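2-Keto-3-deoxy-(6-phospho-)gluconate aldolase (PDB 2R91) is an archaeal aldolase of the dihydrodipicolinate synthetase family, a TIM-barrel protein with additional helices after the barrel, assembled from four chains. Local coordinates at residues Y244-V247 with E248-G252; E268-A271 with W272-A276. All coordinates share one frame; numbering follows the deposited sequence.

Contact 1 (Y244-V247 with E248-G252); sequences YELV and EIFQG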
ATOM      1  N   TYR A 244      22.257   9.200 -16.118  1.00 17.68           N
ATOM      2  CA  TYR A 244      23.554   9.759 -16.530  1.00 18.04           C
ATOM      3  C   TYR A 244      24.072   9.072 -17.784  1.00 19.72           C
ATOM      4  O   TYR A 244      24.565   9.735 -18.719  1.00 18.92           O
ATOM      5  CB  TYR A 244      24.597   9.514 -15.434  1.00 18.48           C
ATOM      6  CG  TYR A 244      24.412  10.307 -14.171  1.00 17.73           C
ATOM      7  CD1 TYR A 244      25.199  11.463 -13.923  1.00 16.90           C
ATOM      8  CD2 TYR A 244      23.487   9.895 -13.188  1.00 17.66           C
ATOM      9  CE1 TYR A 244      25.032  12.194 -12.727  1.00 16.62           C
ATOM     10  CE2 TYR A 244      23.309  10.620 -12.002  1.00 16.46           C
ATOM     11  CZ  TYR A 244      24.120  11.766 -11.774  1.00 17.62           C
ATOM     12  OH  TYR A 244      23.958  12.476 -10.582  1.00 18.41           O
ATOM     13  N   GLU A 245      23.959   7.739 -17.818  1.00 18.61           N
ATOM     14  CA  GLU A 245      24.396   7.003 -19.011  1.00 19.74           C
ATOM     15  C   GLU A 245      23.495   7.298 -20.214  1.00 19.15           C
ATOM     16  O   GLU A 245      23.988   7.399 -21.351  1.00 19.50           O
ATOM     17  CB  GLU A 245      24.529   5.489 -18.724  1.00 20.35           C
ATOM     18  CG  GLU A 245      24.995   4.632 -19.918  1.00 23.00           C
ATOM     19  CD  GLU A 245      26.426   4.967 -20.356  1.00 25.39           C
ATOM     20  OE1 GLU A 245      27.160   5.589 -19.573  1.00 26.40           O
ATOM     21  OE2 GLU A 245      26.801   4.623 -21.490  1.00 28.32           O
ATOM     22  N   LEU A 246      22.184   7.450 -19.975  1.00 18.03           N
ATOM     23  CA  LEU A 246      21.262   7.855 -21.039  1.00 18.14           C
ATOM     24  C   LEU A 246      21.647   9.219 -21.652  1.00 18.84           C
ATOM     25  O   LEU A 246      21.565   9.416 -22.871  1.00 17.66           O
ATOM     26  CB  LEU A 246      19.807   7.865 -20.552  1.00 16.53           C
ATOM     27  CG  LEU A 246      19.230   6.487 -20.167  1.00 18.34           C
ATOM     28  CD1 LEU A 246      17.834   6.643 -19.597  1.00 18.33           C
ATOM     29  CD2 LEU A 246      19.213   5.521 -21.398  1.00 18.01           C
ATOM     30  N   VAL A 247      22.045  10.176 -20.812  1.00 17.92           N
ATOM     31  CA  VAL A 247      22.589  11.434 -21.354  1.00 19.41           C
ATOM     32  C   VAL A 247      23.788  11.172 -22.274  1.00 19.19           C
ATOM     33  O   VAL A 247      23.852  11.707 -23.387  1.00 19.92           O
ATOM     34  CB  VAL A 247      23.011  12.426 -20.229  1.00 18.77           C
ATOM     35  CG1 VAL A 247      23.650  13.739 -20.828  1.00 19.12           C
ATOM     36  CG2 VAL A 247      21.810  12.757 -19.349  1.00 17.29           C
ATOM     37  N   GLU A 248      24.747  10.365 -21.828  1.00 20.68           N
ATOM     38  CA  GLU A 248      25.909  10.078 -22.689  1.00 23.02           C
ATOM     39  C   GLU A 248      25.456   9.428 -24.003  1.00 23.09           C
ATOM     40  O   GLU A 248      25.859   9.840 -25.101  1.00 21.93           O
ATOM     41  CB  GLU A 248      26.927   9.180 -21.964  1.00 24.61           C
ATOM     42  CG  GLU A 248      27.341   9.786 -20.632  1.00 30.28           C
ATOM     43  CD  GLU A 248      28.755   9.462 -20.186  1.00 33.14           C
ATOM     44  OE1 GLU A 248      29.473   8.678 -20.886  1.00 34.96           O
ATOM     45  OE2 GLU A 248      29.146  10.016 -19.125  1.00 33.81           O
ATOM     46  N   ILE A 249      24.608   8.407 -23.883  1.00 22.20           N
ATOM     47  CA  ILE A 249      24.087   7.701 -25.070  1.00 23.21           C
ATOM     48  C   ILE A 249      23.412   8.614 -26.093  1.00 22.04           C
ATOM     49  O   ILE A 249      23.759   8.602 -27.276  1.00 21.84           O
ATOM     50  CB  ILE A 249      23.098   6.589 -24.670  1.00 23.22           C
ATOM     51  CG1 ILE A 249      23.849   5.455 -23.960  1.00 23.14           C
ATOM     52  CG2 ILE A 249      22.341   6.048 -25.930  1.00 24.04           C
ATOM     53  CD1 ILE A 249      22.913   4.438 -23.231  1.00 23.04           C
ATOM     54  N   PHE A 250      22.453   9.412 -25.649  1.00 20.50           N
ATOM     55  CA  PHE A 250      21.646  10.172 -26.574  1.00 21.62           C
ATOM     56  C   PHE A 250      22.199  11.561 -26.919  1.00 24.20           C
ATOM     57  O   PHE A 250      21.857  12.123 -27.978  1.00 22.74           O
ATOM     58  CB  PHE A 250      20.230  10.313 -26.038  1.00 21.86           C
ATOM     59  CG  PHE A 250      19.432   9.025 -26.067  1.00 22.83           C
ATOM     60  CD1 PHE A 250      18.942   8.516 -27.272  1.00 23.03           C
ATOM     61  CD2 PHE A 250      19.151   8.348 -24.904  1.00 22.75           C
ATOM     62  CE1 PHE A 250      18.188   7.326 -27.298  1.00 23.81           C
ATOM     63  CE2 PHE A 250      18.400   7.161 -24.927  1.00 23.35           C
ATOM     64  CZ  PHE A 250      17.938   6.654 -26.115  1.00 22.89           C
ATOM     65  N   GLN A 251      22.993  12.134 -26.009  1.00 24.62           N
ATOM     66  CA  GLN A 251      23.507  13.510 -26.204  1.00 24.37           C
ATOM     67  C   GLN A 251      24.999  13.543 -26.557  1.00 25.42           C
ATOM     68  O   GLN A 251      25.492  14.544 -27.048  1.00 26.24           O
ATOM     69  CB  GLN A 251      23.232  14.396 -24.965  1.00 23.69           C
ATOM     70  CG  GLN A 251      21.759  14.568 -24.633  1.00 22.88           C
ATOM     71  CD  GLN A 251      20.979  15.119 -25.814  1.00 25.87           C
ATOM     72  OE1 GLN A 251      21.410  16.098 -26.453  1.00 25.62           O
ATOM     73  NE2 GLN A 251      19.827  14.486 -26.132  1.00 23.17           N
ATOM     74  N   GLY A 252      25.716  12.465 -26.289  1.00 25.81           N
ATOM     75  CA  GLY A 252      27.068  12.314 -26.814  1.00 28.34           C
ATOM     76  C   GLY A 252      28.173  13.093 -26.109  1.00 30.10           C
ATOM     77  O   GLY A 252      29.206  13.407 -26.721  1.00 31.72           O
TER
HETATM   78  O   HOH W   1      30.277   6.369 -19.024  1.00 46.86           O
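L246 and F250 stand one turn apart on the last turns of helix 239-251, side by side and pointing the same way. L246 CD2 reaches F250 CE2 at 4.0 Å. The ring also tucks its edge against the backbone: L246 O lies near the ring plane, 3.3 Å from F250 CD2. I249 CG2 sits over the centre of one ring face, 4.0 Å above the plane. I230 and A234 of helix 217-237 pack on L246, and I230 also meets F250. This is the tight side of the contact.

Beneath the side chains runs the regular backbone bonding of an alpha helix. F250 N bonds to L246 O, and I249 N bonds to E245 O with an N-H...O angle of 171°. Helix 239-251 belongs to the helical part that follows the eight-stranded parallel barrel of this TIM-barrel fold. Q251 is the last helical residue; G252, with positive phi, is the first to leave the helical path. Q251 turns its amide to Y200, E203, N27 and K31.

The looser, wetter side holds two carboxylates. E245 is buried, but E248 is partly exposed and a water sits between them. The two side chains cross at about a right angle, with their carboxylate planes 40° apart. E245 OE1 and E248 OE1 approach to 4.1 Å. The water donates to both, 3.3 Å from E245 OE1 and 3.1 Å from E248 OE1, and so bridges two like charges. The first torsion of E245 (chi1 -180°) swings CG beside the carbonyl carbon, 3.9 Å from I249 CD1; the bend at chi2 then turns the carboxylate. The remaining carboxylate oxygens have other partners: E245 OE2 forms a salt bridge with R274, and E248 OE2 accepts from A255 N.

Contact 2 (E268-A271 with W272-A276); sequences EEKA and WLRAA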
ATOM      1  N   GLU A 268      29.617  -3.076 -17.007  1.00 26.95           N
ATOM      2  CA  GLU A 268      28.738  -4.104 -17.567  1.00 28.49           C
ATOM      3  C   GLU A 268      27.303  -3.569 -17.680  1.00 25.94           C
ATOM      4  O   GLU A 268      26.613  -3.855 -18.649  1.00 23.40           O
ATOM      5  CB  GLU A 268      28.756  -5.372 -16.705  1.00 31.88           C
ATOM      6  CG  GLU A 268      30.116  -6.159 -16.663  1.00 36.47           C
ATOM      7  CD  GLU A 268      31.250  -5.514 -15.804  1.00 39.27           C
ATOM      8  OE1 GLU A 268      30.984  -4.708 -14.857  1.00 38.60           O
ATOM      9  OE2 GLU A 268      32.438  -5.848 -16.092  1.00 41.18           O
ATOM     10  N   GLU A 269      26.861  -2.797 -16.682  1.00 23.70           N
ATOM     11  CA  GLU A 269      25.517  -2.208 -16.707  1.00 22.46           C
ATOM     12  C   GLU A 269      25.405  -1.180 -17.825  1.00 20.87           C
ATOM     13  O   GLU A 269      24.400  -1.112 -18.517  1.00 19.40           O
ATOM     14  CB  GLU A 269      25.194  -1.543 -15.361  1.00 22.78           C
ATOM     15  CG  GLU A 269      24.843  -2.506 -14.252  1.00 23.63           C
ATOM     16  CD  GLU A 269      24.992  -1.911 -12.854  1.00 24.72           C
ATOM     17  OE1 GLU A 269      25.756  -0.932 -12.676  1.00 25.28           O
ATOM     18  OE2 GLU A 269      24.377  -2.448 -11.928  1.00 24.86           O
ATOM     19  N   LYS A 270      26.423  -0.333 -17.973  1.00 20.87           N
ATOM     20  CA  LYS A 270      26.456   0.638 -19.062  1.00 22.13           C
ATOM     21  C   LYS A 270      26.378  -0.032 -20.434  1.00 21.85           C
ATOM     22  O   LYS A 270      25.636   0.414 -21.301  1.00 21.64           O
ATOM     23  CB  LYS A 270      27.724   1.492 -18.989  1.00 23.28           C
ATOM     24  CG  LYS A 270      27.717   2.503 -17.855  1.00 23.96           C
ATOM     25  CD  LYS A 270      29.069   3.220 -17.822  1.00 25.56           C
ATOM     26  CE  LYS A 270      29.177   4.178 -16.670  1.00 27.75           C
ATOM     27  NZ  LYS A 270      30.503   4.895 -16.788  1.00 29.73           N
ATOM     28  N   ALA A 271      27.147  -1.097 -20.639  1.00 22.58           N
ATOM     29  CA  ALA A 271      27.109  -1.784 -21.942  1.00 22.57           C
ATOM     30  C   ALA A 271      25.713  -2.373 -22.212  1.00 21.85           C
ATOM     31  O   ALA A 271      25.180  -2.266 -23.319  1.00 21.41           O
ATOM     32  CB  ALA A 271      28.209  -2.887 -21.992  1.00 22.84           C
ATOM     33  N   TRP A 272      25.121  -2.979 -21.192  1.00 21.42           N
ATOM     34  CA  TRP A 272      23.784  -3.572 -21.323  1.00 21.79           C
ATOM     35  C   TRP A 272      22.755  -2.493 -21.685  1.00 21.64           C
ATOM     36  O   TRP A 272      21.890  -2.669 -22.558  1.00 19.45           O
ATOM     37  CB  TRP A 272      23.384  -4.317 -20.036  1.00 21.92           C
ATOM     38  CG  TRP A 272      22.001  -4.923 -20.141  1.00 22.67           C
ATOM     39  CD1 TRP A 272      21.694  -6.184 -20.603  1.00 23.59           C
ATOM     40  CD2 TRP A 272      20.736  -4.278 -19.872  1.00 22.49           C
ATOM     41  NE1 TRP A 272      20.332  -6.365 -20.594  1.00 22.94           N
ATOM     42  CE2 TRP A 272      19.715  -5.225 -20.166  1.00 22.77           C
ATOM     43  CE3 TRP A 272      20.366  -3.015 -19.374  1.00 22.22           C
ATOM     44  CZ2 TRP A 272      18.354  -4.951 -19.984  1.00 22.92           C
ATOM     45  CZ3 TRP A 272      19.024  -2.724 -19.217  1.00 22.55           C
ATOM     46  CH2 TRP A 272      18.021  -3.692 -19.519  1.00 23.53           C
ATOM     47  N   LEU A 273      22.835  -1.340 -21.024  1.00 20.35           N
ATOM     48  CA  LEU A 273      21.870  -0.285 -21.319  1.00 19.76           C
ATOM     49  C   LEU A 273      22.016   0.263 -22.717  1.00 19.66           C
ATOM     50  O   LEU A 273      21.021   0.536 -23.374  1.00 19.20           O
ATOM     51  CB  LEU A 273      22.014   0.872 -20.291  1.00 20.19           C
ATOM     52  CG  LEU A 273      20.982   1.992 -20.364  1.00 19.99           C
ATOM     53  CD1 LEU A 273      19.562   1.457 -20.090  1.00 19.64           C
ATOM     54  CD2 LEU A 273      21.405   3.141 -19.369  1.00 20.25           C
ATOM     55  N   ARG A 274      23.250   0.444 -23.179  1.00 21.41           N
ATOM     56  CA  ARG A 274      23.476   0.974 -24.525  1.00 25.69           C
ATOM     57  C   ARG A 274      22.805   0.070 -25.566  1.00 23.53           C
ATOM     58  O   ARG A 274      22.162   0.556 -26.489  1.00 23.31           O
ATOM     59  CB  ARG A 274      24.963   1.086 -24.854  1.00 26.80           C
ATOM     60  CG  ARG A 274      25.750   2.121 -24.043  1.00 30.74           C
ATOM     61  CD  ARG A 274      27.273   1.827 -24.164  1.00 32.22           C
ATOM     62  NE  ARG A 274      28.074   2.575 -23.192  1.00 36.18           N
ATOM     63  CZ  ARG A 274      29.241   2.165 -22.697  1.00 37.28           C
ATOM     64  NH1 ARG A 274      29.745   0.973 -23.047  1.00 36.80           N
ATOM     65  NH2 ARG A 274      29.900   2.951 -21.827  1.00 38.56           N
ATOM     66  N   ALA A 275      22.927  -1.240 -25.385  1.00 24.10           N
ATOM     67  CA  ALA A 275      22.302  -2.198 -26.315  1.00 24.20           C
ATOM     68  C   ALA A 275      20.779  -2.208 -26.142  1.00 23.88           C
ATOM     69  O   ALA A 275      20.011  -2.313 -27.113  1.00 24.79           O
ATOM     70  CB  ALA A 275      22.869  -3.601 -26.077  1.00 25.31           C
ATOM     71  N   ALA A 276      20.337  -2.087 -24.897  1.00 22.79           N
ATOM     72  CA  ALA A 276      18.903  -2.088 -24.595  1.00 22.79           C
ATOM     73  C   ALA A 276      18.132  -0.965 -25.272  1.00 22.81           C
ATOM     74  O   ALA A 276      16.960  -1.137 -25.619  1.00 22.29           O
ATOM     75  CB  ALA A 276      18.673  -2.056 -23.107  1.00 21.58           C
TER
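R274 folds back along its own helix, and its guanidinium lies against K270. K270 CB lies over the outer part of one guanidinium face, 3.8 Å from its plane, and R274 NH2 comes within 3.9 Å of K270 CB. The first torsion of R274 (chi1 -67°) sets CG opposite the carbonyl carbon. This brings R274 CG to 3.2 Å from K270 O, with the extended chain running back past that carbonyl.

Backbone bonds hold the pair one turn apart: R274 N donates to K270 O at 3.0 Å. Before and after it, L273 N bonds to E269 O and A275 N to A271 O.

Further out, W272 takes A276 CB over one ring face, 3.9 Å above the plane, while its ring meets H236 with the planes at about 50°. L273 is the buried residue here, packed on A242 of helix 239-251 and on I237 of helix 217-237. Helix 267-276 packs on these two helices at the surface of the chain. E269 OE1 accepts from D266 N, and E269 OE2 forms a salt bridge with R108 of a second subunit.

K270 NZ lies 5.4 Å from R274 NH2. Both side chains reach the carboxylate of E245, K270 by packing its CD there, and that negative charge probably offsets part of theirs.

How the contacts relate
Contacts 1 and 2 are single-helix contacts on consecutive helices, 239-251 and 267-276, with centres about 12 Å apart. Contact 1 is partly buried and lies nearer the centre of the chain; contact 2 is mostly at the surface. The two helices meet directly. A salt bridge joins E245 OE2 to R274 NE at 3.0 Å, and L246 CD2 packs on L273 CD2 at 3.8 Å. Both contacts also rest on helix 217-237, contact 1 through L246 and F250, contact 2 through W272, L273 and A276. Contact 2 is more charged, with K270 and R274 beside E268 and E269. It also reaches a second subunit through E269, while no other chain touches contact 1.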